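Local coordinates for oligopeptide-binding protein oppA (Lactococcus lactis, PDB 3DRF) that captures oligopeptides in a large cavity between two closing lobes and serves the OppABCDF transporter, which takes them into the cell, at residues M178-T183 with T517-A522; F79-G84 with F190-A195. One frame throughout, in Å; residues are numbered along the deposited sequence.

In the fold
Contacts 1 and 2 share the long loop between strand 170-174 and helix 197-200, which supplies 178-183 to the first and 190-195 to the second. Their centres lie about 19 Å apart, yet they touch. Thr-183 O approaches Phe-81 N at 3.1 Å, probably as a hydrogen bond, and Met-182 O packs 3.3 Å from Phe-81 CE2. Contact 2 fixes part of the loop against the short strand 81-82, while contact 1 carries its turn across to helix 516-533, far later in the chain. In this closed, peptide-loaded Venus fly-trap, contact 1 is probably a bridge between the lobes, and contact 2 probably lies wholly within the lobe that carries the loop.

Contact 1 of 2, residues M178-T183 with T517-A522; sequences MKPGMT and TYRKAA
Helix 516-533 reaches the turn at Pro-180 and Gly-181 through one long side chain, that of Arg-519. Just before it, Tyr-518 faces elsewhere and hydrogen-bonds through its hydroxyl to Asp-507. Arg-519 leaves the helix with CG anti to its N (chi1 -161°), and the chain, extended from CG to NE, carries NE up to the proline; the CA atoms of Pro-180 and Arg-519 are 8.8 Å apart. The proline ring crosses the end of this chain at a slant, with Pro-180 CG 3.6 Å from Arg-519 NE. Proline suits the site, offering a compact apolar surface to a flat cation. Both Pro-180 and Gly-181 N lie over the same guanidinium face, each displaced toward the rim. With no CB, Gly-181 lets the backbone come near this face, though loosely, its N 4.4 Å from Arg-519 NH2. No hydrogen bond crosses; the three nitrogens have other partners, NE bonding to Ile-508 O while NH1 and NH2 form salt bridges to Glu-478 and Asp-509. These outside partners hold the group's rotation and probably offset its charge. The loop follows strand 170-174 of a four-stranded antiparallel sheet, whereas the helix leads into strand 536-549 of the eight-stranded sheet, consistent with a contact between lobes of the closed Venus fly-trap. Farther along, the small side chain of Ala-522 touches Asp-507 and Ile-508, beside the partners of Arg-519.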
loop_
_atom_site.group_PDB
_atom_site.type_symbol
_atom_site.label_atom_id
_atom_site.label_comp_id
_atom_site.label_asym_id
_atom_site.label_seq_id
_atom_site.Cartn_x
_atom_site.Cartn_y
_atom_site.Cartn_z
ATOM N N MET A 178 -19.301 -8.033 12.864
ATOM C CA MET A 178 -19.015 -8.251 11.448
ATOM C C MET A 178 -18.879 -6.901 10.755
ATOM O O MET A 178 -19.400 -5.917 11.211
ATOM C CB MET A 178 -20.141 -9.049 10.792
ATOM C CG MET A 178 -20.417 -10.388 11.450
ATOM S SD MET A 178 -18.951 -11.512 11.595
ATOM C CE MET A 178 -18.784 -12.244 9.923
ATOM N N LYS A 179 -18.136 -6.915 9.668
ATOM C CA LYS A 179 -17.953 -5.735 8.827
ATOM C C LYS A 179 -18.323 -6.105 7.382
ATOM O O LYS A 179 -18.063 -7.197 6.975
ATOM C CB LYS A 179 -16.486 -5.252 8.946
ATOM C CG LYS A 179 -15.954 -5.068 10.434
ATOM C CD LYS A 179 -16.550 -3.806 11.057
ATOM C CE LYS A 179 -16.175 -3.772 12.544
ATOM N NZ LYS A 179 -16.741 -2.535 13.127
ATOM N N PRO A 180 -18.934 -5.183 6.649
ATOM C CA PRO A 180 -19.497 -5.525 5.320
ATOM C C PRO A 180 -18.424 -5.975 4.307
ATOM O O PRO A 180 -18.676 -6.758 3.452
ATOM C CB PRO A 180 -20.211 -4.205 4.895
ATOM C CG PRO A 180 -19.591 -3.136 5.741
ATOM C CD PRO A 180 -19.292 -3.799 7.053
ATOM N N GLY A 181 -17.209 -5.513 4.478
ATOM C CA GLY A 181 -16.122 -5.938 3.599
ATOM C C GLY A 181 -15.514 -7.342 3.829
ATOM O O GLY A 181 -14.652 -7.734 3.094
ATOM N N MET A 182 -15.940 -8.035 4.882
ATOM C CA MET A 182 -15.346 -9.335 5.268
ATOM C C MET A 182 -15.465 -10.450 4.231
ATOM O O MET A 182 -14.785 -11.401 4.309
ATOM C CB MET A 182 -15.915 -9.799 6.609
ATOM C CG MET A 182 -15.260 -9.065 7.801
ATOM S SD MET A 182 -16.120 -9.654 9.296
ATOM C CE MET A 182 -15.123 -8.869 10.617
ATOM N N THR A 183 -16.379 -10.260 3.297
ATOM C CA THR A 183 -16.535 -11.197 2.169
ATOM C C THR A 183 -15.439 -11.033 1.081
ATOM O O THR A 183 -15.355 -11.856 0.216
ATOM C CB THR A 183 -17.905 -11.019 1.496
ATOM O OG1 THR A 183 -18.035 -9.646 1.157
ATOM C CG2 THR A 183 -19.055 -11.460 2.439
ATOM N N THR A 517 -26.816 0.571 -0.097
ATOM C CA THR A 517 -27.291 1.947 -0.290
ATOM C C THR A 517 -26.669 2.876 0.782
ATOM O O THR A 517 -26.208 3.929 0.483
ATOM C CB THR A 517 -28.813 2.022 -0.149
ATOM O OG1 THR A 517 -29.388 1.013 -0.999
ATOM C CG2 THR A 517 -29.299 3.434 -0.542
ATOM N N TYR A 518 -26.726 2.423 2.028
ATOM C CA TYR A 518 -26.173 3.168 3.170
ATOM C C TYR A 518 -24.627 3.271 3.047
ATOM O O TYR A 518 -24.109 4.287 3.209
ATOM C CB TYR A 518 -26.643 2.457 4.468
ATOM C CG TYR A 518 -26.196 3.221 5.717
ATOM C CD1 TYR A 518 -27.099 4.009 6.425
ATOM C CD2 TYR A 518 -24.854 3.182 6.169
ATOM C CE1 TYR A 518 -26.688 4.705 7.550
ATOM C CE2 TYR A 518 -24.471 3.900 7.297
ATOM C CZ TYR A 518 -25.372 4.655 7.963
ATOM O OH TYR A 518 -25.081 5.398 9.092
ATOM N N ARG A 519 -23.980 2.176 2.667
ATOM C CA ARG A 519 -22.526 2.191 2.509
ATOM C C ARG A 519 -22.086 3.089 1.363
ATOM O O ARG A 519 -21.146 3.791 1.537
ATOM C CB ARG A 519 -22.020 0.754 2.355
ATOM C CG ARG A 519 -20.530 0.720 2.675
ATOM C CD ARG A 519 -19.999 -0.743 2.582
ATOM N NE ARG A 519 -18.616 -0.785 3.167
ATOM C CZ ARG A 519 -17.588 -1.434 2.647
ATOM N NH1 ARG A 519 -17.705 -2.157 1.570
ATOM N NH2 ARG A 519 -16.436 -1.353 3.278
ATOM N N LYS A 520 -22.830 3.123 0.270
ATOM C CA LYS A 520 -22.500 4.065 -0.805
ATOM C C LYS A 520 -22.555 5.525 -0.336
ATOM O O LYS A 520 -21.665 6.256 -0.595
ATOM C CB LYS A 520 -23.469 3.862 -1.987
ATOM C CG LYS A 520 -23.098 4.686 -3.248
ATOM C CD LYS A 520 -24.217 4.471 -4.333
ATOM C CE LYS A 520 -23.897 5.161 -5.707
ATOM N NZ LYS A 520 -23.113 4.246 -6.511
ATOM N N ALA A 521 -23.608 5.901 0.371
ATOM C CA ALA A 521 -23.715 7.267 0.924
ATOM C C ALA A 521 -22.617 7.574 1.952
ATOM O O ALA A 521 -22.141 8.676 1.983
ATOM C CB ALA A 521 -25.140 7.509 1.512
ATOM N N ALA A 522 -22.247 6.583 2.746
ATOM C CA ALA A 522 -21.138 6.764 3.666
ATOM C C ALA A 522 -19.818 6.978 2.925
ATOM O O ALA A 522 -19.086 7.822 3.278
ATOM C CB ALA A 522 -21.085 5.544 4.570
#

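Contact 2 of 2, residues F79-G84 with F190-A195; sequences FKFIKG and FLETVA
Phe-81 overlaps the Phe-190 ring obliquely, CE2 of the former lying 3.5 Å from CZ of the latter. The two side chains arrive from opposite directions and their planes are inclined by 33°, with centroids 5.6 Å apart. Phe-190 reaches this position with CG lodged between its own N and carbonyl carbon (chi1 62°). Both rings touch Val-89 of strand 87-92, and Phe-190 also Leu-91, so apolar rings suit this largely buried setting.

At another part of its rim Phe-81 meets Glu-192. The carboxylate carbon lies in the ring plane, and Glu-192 OE1 stands 3.5 Å from Phe-81 CE1. The slightly positive ring hydrogens probably make this edge agreeable to an anion. The carboxylate, turned 70° from the ring, is buried but well supplied: OE1 is hydrogen-bonded to Ser-185 OG and OE2 to Gly-186 N, which hold it in place. Phe-190 packs on Tyr-123 of helix 116-127 as well. Phe-81 of the short, weakly bonded strand 81-82, paired antiparallel with 74-75, thus packs on an irregular loop, and backbone bonds such as Phe-81 with Thr-183 also join the two within this family 5 solute-binding fold.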
loop_
_atom_site.group_PDB
_atom_site.type_symbol
_atom_site.label_atom_id
_atom_site.label_comp_id
_atom_site.label_asym_id
_atom_site.label_seq_id
_atom_site.Cartn_x
_atom_site.Cartn_y
_atom_site.Cartn_z
ATOM N N PHE A 79 -12.817 -9.913 -6.260
ATOM C CA PHE A 79 -12.003 -9.996 -4.991
ATOM C C PHE A 79 -12.784 -10.698 -3.855
ATOM O O PHE A 79 -12.366 -10.679 -2.712
ATOM C CB PHE A 79 -11.436 -8.604 -4.545
ATOM C CG PHE A 79 -10.708 -7.878 -5.656
ATOM C CD1 PHE A 79 -9.573 -8.429 -6.195
ATOM C CD2 PHE A 79 -11.187 -6.735 -6.174
ATOM C CE1 PHE A 79 -8.897 -7.793 -7.263
ATOM C CE2 PHE A 79 -10.495 -6.092 -7.211
ATOM C CZ PHE A 79 -9.377 -6.652 -7.746
ATOM N N LYS A 80 -13.885 -11.268 -4.159
ATOM C CA LYS A 80 -14.675 -12.001 -3.192
ATOM C C LYS A 80 -14.030 -13.360 -2.910
ATOM O O LYS A 80 -13.625 -14.034 -3.830
ATOM C CB LYS A 80 -16.101 -12.216 -3.766
ATOM C CG LYS A 80 -17.053 -12.837 -2.802
ATOM C CD LYS A 80 -18.319 -13.517 -3.418
ATOM C CE LYS A 80 -19.169 -12.687 -4.338
ATOM N NZ LYS A 80 -20.443 -13.342 -4.788
ATOM N N PHE A 81 -13.878 -13.754 -1.670
ATOM C CA PHE A 81 -13.264 -15.063 -1.341
ATOM C C PHE A 81 -14.037 -16.216 -1.958
ATOM O O PHE A 81 -15.239 -16.226 -1.951
ATOM C CB PHE A 81 -13.239 -15.315 0.189
ATOM C CG PHE A 81 -12.397 -14.319 0.975
ATOM C CD1 PHE A 81 -11.034 -14.248 0.791
ATOM C CD2 PHE A 81 -12.977 -13.476 1.895
ATOM C CE1 PHE A 81 -10.251 -13.375 1.520
ATOM C CE2 PHE A 81 -12.216 -12.570 2.625
ATOM C CZ PHE A 81 -10.875 -12.520 2.450
ATOM N N ILE A 82 -13.280 -17.171 -2.466
ATOM C CA ILE A 82 -13.799 -18.440 -2.917
ATOM C C ILE A 82 -13.036 -19.546 -2.187
ATOM O O ILE A 82 -12.081 -19.338 -1.534
ATOM C CB ILE A 82 -13.710 -18.569 -4.452
ATOM C CG1 ILE A 82 -12.263 -18.539 -4.957
ATOM C CG2 ILE A 82 -14.647 -17.453 -5.125
ATOM C CD1 ILE A 82 -12.137 -18.895 -6.469
ATOM N N LYS A 83 -13.556 -20.747 -2.323
ATOM C CA LYS A 83 -12.899 -21.948 -1.792
ATOM C C LYS A 83 -11.796 -22.421 -2.737
ATOM O O LYS A 83 -11.856 -22.136 -3.883
ATOM C CB LYS A 83 -13.955 -23.043 -1.633
ATOM C CG LYS A 83 -15.029 -22.804 -0.536
ATOM C CD LYS A 83 -15.771 -24.151 -0.194
ATOM C CE LYS A 83 -16.756 -24.053 1.012
ATOM N NZ LYS A 83 -16.974 -25.417 1.677
ATOM N N GLY A 84 -10.816 -23.136 -2.205
ATOM C CA GLY A 84 -9.877 -23.836 -3.049
ATOM C C GLY A 84 -8.440 -23.376 -3.013
ATOM O O GLY A 84 -7.608 -23.998 -3.557
ATOM N N PHE A 190 -9.636 -9.289 9.265
ATOM C CA PHE A 190 -8.883 -10.525 9.569
ATOM C C PHE A 190 -7.791 -10.619 8.521
ATOM O O PHE A 190 -7.918 -10.164 7.432
ATOM C CB PHE A 190 -9.753 -11.785 9.681
ATOM C CG PHE A 190 -10.493 -12.164 8.411
ATOM C CD1 PHE A 190 -9.909 -13.013 7.457
ATOM C CD2 PHE A 190 -11.805 -11.688 8.182
ATOM C CE1 PHE A 190 -10.627 -13.370 6.295
ATOM C CE2 PHE A 190 -12.485 -12.042 7.035
ATOM C CZ PHE A 190 -11.942 -12.876 6.111
ATOM N N LEU A 191 -6.687 -11.190 8.938
ATOM C CA LEU A 191 -5.472 -11.265 8.105
ATOM C C LEU A 191 -5.500 -12.531 7.243
ATOM O O LEU A 191 -6.258 -13.436 7.474
ATOM C CB LEU A 191 -4.186 -11.198 9.002
ATOM C CG LEU A 191 -4.095 -9.918 9.897
ATOM C CD1 LEU A 191 -2.880 -9.963 10.855
ATOM C CD2 LEU A 191 -4.076 -8.611 8.990
ATOM N N GLU A 192 -4.587 -12.567 6.279
ATOM C CA GLU A 192 -4.686 -13.567 5.203
ATOM C C GLU A 192 -3.393 -14.260 4.900
ATOM O O GLU A 192 -3.276 -14.864 3.880
ATOM C CB GLU A 192 -5.238 -12.895 3.902
ATOM C CG GLU A 192 -6.569 -12.113 4.105
ATOM C CD GLU A 192 -7.121 -11.522 2.825
ATOM O OE1 GLU A 192 -6.967 -12.095 1.753
ATOM O OE2 GLU A 192 -7.727 -10.497 2.941
ATOM N N THR A 193 -2.417 -14.155 5.798
ATOM C CA THR A 193 -1.104 -14.802 5.616
ATOM C C THR A 193 -0.738 -15.627 6.848
ATOM O O THR A 193 -1.284 -15.441 7.878
ATOM C CB THR A 193 0.008 -13.730 5.357
ATOM O OG1 THR A 193 0.104 -12.856 6.495
ATOM C CG2 THR A 193 -0.320 -12.869 4.110
ATOM N N VAL A 194 0.214 -16.530 6.640
ATOM C CA VAL A 194 0.856 -17.329 7.705
ATOM C C VAL A 194 2.349 -16.975 7.834
ATOM O O VAL A 194 2.957 -16.513 6.951
ATOM C CB VAL A 194 0.714 -18.874 7.411
ATOM C CG1 VAL A 194 -0.703 -19.351 7.735
ATOM C CG2 VAL A 194 1.089 -19.239 5.956
ATOM N N ALA A 195 2.849 -17.201 9.025
ATOM C CA ALA A 195 4.284 -17.027 9.356
ATOM C C ALA A 195 4.774 -18.314 9.986
ATOM O O ALA A 195 4.045 -18.910 10.764
ATOM C CB ALA A 195 4.456 -15.833 10.338
#